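Long-range contact in putative oxidoreductase (Magnetospirillum magnetotacticum, PDB 3C1A), which probably catalyses an NAD(P)-dependent oxidation or reduction, as a member of the Gfo/Idh/MocA family with a Rossmann-fold domain: residues 71-76 against 92-97. Residues are numbered along the deposited sequence; the frame is centred on the assembly and turned at random. Where two conformers were deposited one is given.
Sequences EAVIIA and SGKAVL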
loop_
_atom_site.group_PDB
_atom_site.type_symbol
_atom_site.label_atom_id
_atom_site.label_comp_id
_atom_site.label_asym_id
_atom_site.label_seq_id
_atom_site.Cartn_x
_atom_site.Cartn_y
_atom_site.Cartn_z
ATOM N N GLU A 71 -11.388 -2.917 19.407
ATOM C CA GLU A 71 -10.181 -2.148 19.742
ATOM C C GLU A 71 -9.629 -1.329 18.557
ATOM O O GLU A 71 -8.996 -0.291 18.762
ATOM C CB GLU A 71 -9.110 -3.082 20.269
ATOM C CG GLU A 71 -9.490 -3.669 21.614
ATOM C CD GLU A 71 -8.416 -4.529 22.204
ATOM O OE1 GLU A 71 -7.556 -3.993 22.929
ATOM O OE2 GLU A 71 -8.468 -5.750 21.976
ATOM N N ALA A 72 -9.860 -1.821 17.338
ATOM C CA ALA A 72 -9.249 -1.287 16.122
ATOM C C ALA A 72 -10.097 -1.649 14.911
ATOM O O ALA A 72 -10.771 -2.665 14.912
ATOM C CB ALA A 72 -7.803 -1.850 15.957
ATOM N N VAL A 73 -10.074 -0.782 13.896
ATOM C CA VAL A 73 -10.894 -0.932 12.686
ATOM C C VAL A 73 -10.000 -1.012 11.438
ATOM O O VAL A 73 -9.117 -0.167 11.262
ATOM C CB VAL A 73 -11.878 0.264 12.507
ATOM C CG1 VAL A 73 -12.795 0.030 11.317
ATOM C CG2 VAL A 73 -12.704 0.509 13.795
ATOM N N ILE A 74 -10.225 -2.024 10.594
ATOM C CA ILE A 74 -9.628 -2.085 9.283
ATOM C C ILE A 74 -10.645 -1.522 8.250
ATOM O O ILE A 74 -11.789 -2.020 8.126
ATOM C CB ILE A 74 -9.250 -3.539 8.931
ATOM C CG1 ILE A 74 -8.339 -4.139 10.020
ATOM C CG2 ILE A 74 -8.621 -3.642 7.535
ATOM C CD1 ILE A 74 -7.775 -5.544 9.666
ATOM N N ILE A 75 -10.256 -0.468 7.544
ATOM C CA ILE A 75 -11.119 0.176 6.585
ATOM C C ILE A 75 -10.662 -0.252 5.156
ATOM O O ILE A 75 -9.655 0.233 4.628
ATOM C CB ILE A 75 -11.132 1.749 6.821
ATOM C CG1 ILE A 75 -11.684 2.063 8.223
ATOM C CG2 ILE A 75 -11.954 2.439 5.801
ATOM C CD1 ILE A 75 -11.340 3.467 8.730
ATOM N N ALA A 76 -11.413 -1.183 4.563
ATOM C CA ALA A 76 -11.161 -1.697 3.225
ATOM C C ALA A 76 -12.368 -1.393 2.308
ATOM O O ALA A 76 -13.008 -2.283 1.781
ATOM C CB ALA A 76 -10.863 -3.174 3.318
ATOM N N SER A 92 -14.029 8.001 17.694
ATOM C CA SER A 92 -14.372 6.948 18.651
ATOM C C SER A 92 -13.207 6.361 19.438
ATOM O O SER A 92 -13.427 5.476 20.264
ATOM C CB SER A 92 -15.081 5.802 17.927
ATOM O OG SER A 92 -16.445 6.128 17.710
ATOM N N GLY A 93 -11.978 6.813 19.194
ATOM C CA GLY A 93 -10.825 6.264 19.883
ATOM C C GLY A 93 -10.327 4.914 19.389
ATOM O O GLY A 93 -9.519 4.298 20.059
ATOM N N LYS A 94 -10.741 4.467 18.202
ATOM C CA LYS A 94 -10.277 3.172 17.689
ATOM C C LYS A 94 -9.167 3.352 16.685
ATOM O O LYS A 94 -9.304 4.134 15.734
ATOM C CB LYS A 94 -11.404 2.395 17.048
ATOM C CG LYS A 94 -12.405 1.934 18.077
ATOM C CD LYS A 94 -13.731 1.780 17.486
ATOM C CE LYS A 94 -14.691 1.100 18.477
ATOM N NZ LYS A 94 -14.631 1.655 19.829
ATOM N N ALA A 95 -8.085 2.614 16.889
ATOM C CA ALA A 95 -6.998 2.555 15.925
ATOM C C ALA A 95 -7.464 2.090 14.550
ATOM O O ALA A 95 -8.373 1.232 14.452
ATOM C CB ALA A 95 -5.928 1.624 16.409
ATOM N N VAL A 96 -6.827 2.643 13.501
ATOM C CA VAL A 96 -7.275 2.437 12.105
ATOM C C VAL A 96 -6.145 1.929 11.240
ATOM O O VAL A 96 -5.040 2.469 11.298
ATOM C CB VAL A 96 -7.815 3.756 11.455
ATOM C CG1 VAL A 96 -8.101 3.519 10.016
ATOM C CG2 VAL A 96 -9.093 4.290 12.196
ATOM N N LEU A 97 -6.418 0.864 10.476
ATOM C CA LEU A 97 -5.597 0.435 9.343
ATOM C C LEU A 97 -6.432 0.616 8.110
ATOM O O LEU A 97 -7.459 -0.069 7.962
ATOM C CB LEU A 97 -5.195 -1.056 9.470
ATOM C CG LEU A 97 -4.352 -1.602 8.298
ATOM C CD1 LEU A 97 -2.968 -0.915 8.128
ATOM C CD2 LEU A 97 -4.168 -3.123 8.460
#
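V73 lies between A95 and L97 on the adjacent parallel strand and bonds to both: its N donates to A95 O (2.7 Å), almost in line with that C=O, and its O accepts L97 N (3.0 Å). One step on, I75 N gives a third backbone bond to L97 O (2.9 Å). Weaker CA-H...O contacts run beside these bonds, among them V96 CA to V73 O at 3.3 Å. The resulting register pairs A72 with A95, V73 with V96 and I74 with L97, the short strand axes being turned 24° against each other.

Apolar contacts form on both faces. On one, the methyls of A72 and A95 meet (CB to CB, 4.0 Å), and I74 lies beside L97. On the other, I75 slants across V96, its extended CG1 arm (chi2 162°) carrying CD1 to V96 CG1; at 3.5 Å this is tight packing. K94 turns its side chain away from the pairing, and its NZ hydrogen-bonds A67 O.

These are neighbouring strands of a right-handed beta-alpha-beta crossover in the Rossmann fold, linked by helix 82-91, which ends in a Schellman motif at G93. That helix packs over I75 and V96; on the other face I74 meets helix 25-31, and strand 11-17 borders strand 72-76 along its far edge.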